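Local coordinates for protein dipeptide Epimerase (Enterococcus faecalis V583, PDB 3JVA) that belongs to the enolase superfamily and binds a magnesium ion at the mouth of its TIM-type barrel domain, at residues K185-A190 with I211-Q216; I130-L135 with T157-V162. All blocks are in the same frame, centred on the assembly; numbering follows the deposited sequence.

How the contacts relate
Both contacts join neighbouring parallel strands of one barrel, and their centres lie about 9 Å apart. Contact 2 pairs the first two strands and contact 1 the next two, so strands 157-161 and 185-189, each from a different contact, also lie side by side in the sheet. They are joined there by Arg187 N to Leu158 O, a probable backbone hydrogen bond of 2.8 Å, and Leu188 CD2 packs 3.4 Å from Ile160 CG1. Inside the barrel a salt bridge ties the contacts together, Arg187 NH1 to Asp132 OD2 at 2.8 Å. Contact 1 supplies two magnesium ligands, Asp189 and Glu215; Lys159 of contact 2 brings its side chain to about 5 Å from the ion at nearest approach.

Contact 1 (K185-A190 with I211-Q216); sequences KLRLDA and IELVEQ. With MG (magnesium ion), chain O.
Leu188 and Ile211 meet at about a right angle on the outer face of two parallel strands, third and fourth of the TIM-type barrel and linked through helix 196-206 as a beta-alpha-beta unit. Ile211 CG2 fits a notch, 3.6 Å from Leu186 O and 3.8 Å from Leu188 CG, while Ile211 CD1 lies against Leu188 CD1. Further along, Val214 points CG1 opposite its own backbone N (chi1 175°) and rests it 4.1 Å from the small bump of Ala190 CB. Leu188 knits the backbones from both ends, its N bonding to Leu213 O (3.0 Å, nearly straight) and its O accepting from Glu215 N at 2.8 Å. On the inner face Arg187 CG packs on Leu213 CG. The Arg187 guanidinium meets the Glu212 carboxylate at one edge, the planes 13° apart, in a salt bridge through NE, although the placing of Glu212 OE1 is doubtful. Glu212 OE2 is also paired with Arg316. At the barrel mouth Asp189 OD2 and Glu215 OE2 come within 2.9 Å because both bind the magnesium ion, with Asp240 and three waters. One of these waters donates to Asp189 OD1 at 2.7 Å, an oxygen that also accepts from Asn191 N.

Contact 2 (I130-L135 with T157-V162); sequences ITDITL and TLKIKV
Lys159 runs alongside Thr134 in the same direction, its CD 3.6 Å from Thr134 OG1. The chain is extended up to a bend at its last torsion (chi4 -68°), which keeps NZ beside that hydroxyl in a weak hydrogen bond of 3.5 Å; NZ also bonds to a bound glycerol and makes a long, weak ion pair with Asp318. Asp132 turns toward the neighbouring strand, its CB 3.6 Å from Thr157 CG2; its OD2 lies obliquely across from the CB and CD of Lys159 and takes its salt bridge from Arg187. The strands are the first and second of the TIM-type barrel, parallel and connected by helix 140-152 in a beta-alpha-beta crossover. Their backbones bond from Ile133 N to Thr157 O, 3.3 Å, then from Lys159 N to Ile133 O, and from Leu135 N to Lys159 O at 2.8 Å. Toward the helices Ile133 CG2 lies 3.8 Å from Leu158 CD2, the chains side by side. Leu135 slants across Leu158 and Ile160, its CD1 4.1 Å from Leu158 CD1 and its CB against Ile160 CG2, with Ala147 of helix 140-152 touching both leucines. Beyond it a water donates to Leu135 O (2.6 Å) and accepts from Lys161 N.

Contact 1 (K185-A190 with I211-Q216)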
# COMPACT_ATOMS: atom_id res chain seq x y z
N LYS B 185 33.14 23.31 6.79
CA LYS B 185 32.10 22.49 6.18
C LYS B 185 32.18 22.55 4.67
O LYS B 185 32.43 23.61 4.08
CB LYS B 185 30.72 22.95 6.67
CG LYS B 185 30.44 22.56 8.11
CD LYS B 185 29.11 23.12 8.62
CE LYS B 185 29.14 24.64 8.70
NZ LYS B 185 27.90 25.19 9.32
N LEU B 186 31.99 21.40 4.04
CA LEU B 186 32.04 21.31 2.59
C LEU B 186 30.71 20.82 2.05
O LEU B 186 30.27 19.72 2.36
CB LEU B 186 33.15 20.35 2.15
CG LEU B 186 34.59 20.78 2.42
CD1 LEU B 186 35.54 19.66 1.99
CD2 LEU B 186 34.90 22.06 1.65
N ARG B 187 30.06 21.67 1.25
CA ARG B 187 28.77 21.34 0.63
C ARG B 187 29.01 21.06 -0.84
O ARG B 187 29.62 21.88 -1.53
CB ARG B 187 27.80 22.51 0.74
CG ARG B 187 27.36 22.81 2.13
CD ARG B 187 26.46 24.03 2.20
NE ARG B 187 26.09 24.26 3.59
CZ ARG B 187 25.70 25.43 4.07
NH1 ARG B 187 25.62 26.50 3.28
NH2 ARG B 187 25.40 25.53 5.36
N LEU B 188 28.51 19.93 -1.32
CA LEU B 188 28.68 19.59 -2.72
C LEU B 188 27.36 19.69 -3.46
O LEU B 188 26.30 19.42 -2.89
CB LEU B 188 29.22 18.17 -2.86
CG LEU B 188 30.42 17.81 -1.98
CD1 LEU B 188 30.92 16.43 -2.36
CD2 LEU B 188 31.52 18.86 -2.14
N ASP B 189 27.41 20.12 -4.71
CA ASP B 189 26.20 20.18 -5.52
C ASP B 189 26.48 19.29 -6.71
O ASP B 189 27.31 19.63 -7.56
CB ASP B 189 25.92 21.61 -6.01
CG ASP B 189 24.54 21.74 -6.60
OD1 ASP B 189 24.07 20.76 -7.21
OD2 ASP B 189 23.92 22.82 -6.45
N ALA B 190 25.80 18.14 -6.78
CA ALA B 190 26.02 17.19 -7.86
C ALA B 190 25.27 17.54 -9.15
O ALA B 190 25.40 16.84 -10.16
CB ALA B 190 25.63 15.78 -7.40
N ILE B 211 31.81 15.20 4.24
CA ILE B 211 30.95 16.08 3.47
C ILE B 211 29.72 16.44 4.28
O ILE B 211 29.09 15.56 4.87
CB ILE B 211 30.51 15.39 2.17
CG1 ILE B 211 31.75 15.03 1.35
CG2 ILE B 211 29.59 16.30 1.37
CD1 ILE B 211 32.69 16.19 1.10
N GLU B 212 29.38 17.72 4.34
CA GLU B 212 28.21 18.15 5.10
C GLU B 212 26.92 17.69 4.43
O GLU B 212 25.98 17.24 5.10
CB GLU B 212 28.17 19.67 5.24
CG GLU B 212 26.93 20.13 6.00
CD GLU B 212 26.61 21.59 5.79
OE1 GLU B 212 26.96 22.12 4.72
OE2 GLU B 212 26.00 22.19 6.69
N LEU B 213 26.86 17.82 3.10
CA LEU B 213 25.68 17.41 2.35
C LEU B 213 25.93 17.39 0.86
O LEU B 213 26.88 18.00 0.35
CB LEU B 213 24.51 18.35 2.66
CG LEU B 213 24.68 19.82 2.24
CD1 LEU B 213 24.41 19.98 0.73
CD2 LEU B 213 23.72 20.69 3.03
N VAL B 214 25.07 16.67 0.15
CA VAL B 214 25.15 16.58 -1.30
C VAL B 214 23.81 17.00 -1.86
O VAL B 214 22.77 16.44 -1.52
CB VAL B 214 25.48 15.17 -1.79
CG1 VAL B 214 25.42 15.12 -3.31
CG2 VAL B 214 26.86 14.76 -1.29
N GLU B 215 23.86 18.00 -2.72
CA GLU B 215 22.69 18.58 -3.35
C GLU B 215 22.32 17.89 -4.66
O GLU B 215 23.19 17.60 -5.48
CB GLU B 215 22.99 20.06 -3.62
CG GLU B 215 21.80 20.96 -3.76
CD GLU B 215 22.23 22.40 -3.91
OE1 GLU B 215 23.18 22.83 -3.21
OE2 GLU B 215 21.62 23.11 -4.73
N GLN B 216 21.03 17.63 -4.84
CA GLN B 216 20.46 17.03 -6.05
C GLN B 216 21.37 16.07 -6.82
O GLN B 216 21.84 16.39 -7.91
CB GLN B 216 20.02 18.16 -6.98
CG GLN B 216 19.06 17.76 -8.08
CD GLN B 216 17.69 17.40 -7.55
OE1 GLN B 216 17.13 18.11 -6.71
NE2 GLN B 216 17.15 16.29 -8.03
MG MG O . 21.91 23.32 -6.47
O HOH W 1 25.77 22.45 -1.97
O HOH W 2 21.47 21.42 -7.18
O HOH W 3 21.98 23.93 -8.43
O HOH W 4 22.46 25.37 -6.14

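Contact 2 (I130-L135 with T157-V162)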
# COMPACT_ATOMS: atom_id res chain seq x y z
N ILE B 130 24.41 33.65 8.25
CA ILE B 130 25.72 33.21 7.78
C ILE B 130 25.59 32.50 6.44
O ILE B 130 24.79 31.58 6.29
CB ILE B 130 26.36 32.23 8.78
CG1 ILE B 130 26.61 32.93 10.11
CG2 ILE B 130 27.67 31.68 8.19
CD1 ILE B 130 27.04 32.00 11.23
N THR B 131 26.37 32.93 5.46
CA THR B 131 26.33 32.28 4.16
C THR B 131 27.63 31.57 3.85
O THR B 131 28.68 31.90 4.41
CB THR B 131 26.07 33.29 3.02
OG1 THR B 131 26.11 32.59 1.77
CG2 THR B 131 27.14 34.38 3.00
N ASP B 132 27.54 30.57 2.99
CA ASP B 132 28.74 29.86 2.56
C ASP B 132 29.20 30.67 1.36
O ASP B 132 28.65 31.74 1.07
CB ASP B 132 28.42 28.42 2.12
CG ASP B 132 27.45 28.36 0.93
OD1 ASP B 132 27.47 29.27 0.07
OD2 ASP B 132 26.68 27.39 0.84
N ILE B 133 30.20 30.17 0.66
CA ILE B 133 30.67 30.81 -0.55
C ILE B 133 31.06 29.68 -1.48
O ILE B 133 31.68 28.69 -1.06
CB ILE B 133 31.87 31.77 -0.31
CG1 ILE B 133 32.19 32.50 -1.62
CG2 ILE B 133 33.09 31.00 0.18
CD1 ILE B 133 33.14 33.67 -1.45
N THR B 134 30.67 29.81 -2.74
CA THR B 134 30.96 28.80 -3.75
C THR B 134 32.32 29.01 -4.39
O THR B 134 32.67 30.12 -4.77
CB THR B 134 29.87 28.81 -4.86
OG1 THR B 134 28.59 28.50 -4.28
CG2 THR B 134 30.19 27.79 -5.94
N LEU B 135 33.09 27.93 -4.50
CA LEU B 135 34.40 28.01 -5.12
C LEU B 135 34.22 27.61 -6.58
O LEU B 135 33.66 26.56 -6.87
CB LEU B 135 35.39 27.06 -4.45
CG LEU B 135 35.69 27.26 -2.96
CD1 LEU B 135 36.66 26.19 -2.50
CD2 LEU B 135 36.27 28.65 -2.72
N THR B 157 32.11 27.65 5.68
CA THR B 157 31.44 26.69 4.80
C THR B 157 31.73 27.01 3.34
O THR B 157 31.51 28.13 2.87
CB THR B 157 29.92 26.71 5.03
OG1 THR B 157 29.64 26.50 6.43
CG2 THR B 157 29.24 25.60 4.23
N LEU B 158 32.24 26.01 2.63
CA LEU B 158 32.57 26.16 1.22
C LEU B 158 31.68 25.23 0.40
O LEU B 158 31.37 24.11 0.83
CB LEU B 158 34.04 25.81 0.97
CG LEU B 158 35.05 26.56 1.84
CD1 LEU B 158 36.44 25.97 1.61
CD2 LEU B 158 35.01 28.04 1.51
N LYS B 159 31.29 25.69 -0.77
CA LYS B 159 30.44 24.91 -1.66
C LYS B 159 31.12 24.71 -3.00
O LYS B 159 31.69 25.65 -3.55
CB LYS B 159 29.11 25.64 -1.87
CG LYS B 159 28.22 25.03 -2.94
CD LYS B 159 26.84 25.67 -2.93
CE LYS B 159 26.02 25.28 -4.15
NZ LYS B 159 26.61 25.88 -5.37
N ILE B 160 31.08 23.48 -3.51
CA ILE B 160 31.69 23.18 -4.80
C ILE B 160 30.83 22.22 -5.60
O ILE B 160 30.14 21.36 -5.05
CB ILE B 160 33.11 22.55 -4.67
CG1 ILE B 160 33.01 21.12 -4.16
CG2 ILE B 160 33.97 23.40 -3.75
CD1 ILE B 160 34.30 20.34 -4.30
N LYS B 161 30.87 22.39 -6.92
CA LYS B 161 30.11 21.54 -7.82
C LYS B 161 30.87 20.24 -8.08
O LYS B 161 32.09 20.24 -8.21
CB LYS B 161 29.87 22.28 -9.14
CG LYS B 161 29.08 21.48 -10.17
CD LYS B 161 28.75 22.33 -11.40
CE LYS B 161 30.01 22.78 -12.13
NZ LYS B 161 29.70 23.58 -13.35
N VAL B 162 30.14 19.13 -8.13
CA VAL B 162 30.73 17.83 -8.42
C VAL B 162 29.89 17.18 -9.51
O VAL B 162 28.98 17.80 -10.04
CB VAL B 162 30.77 16.91 -7.17
CG1 VAL B 162 31.75 17.46 -6.15
CG2 VAL B 162 29.38 16.78 -6.57
O HOH W 5 30.47 30.45 5.97
O HOH W 6 31.87 24.89 -7.82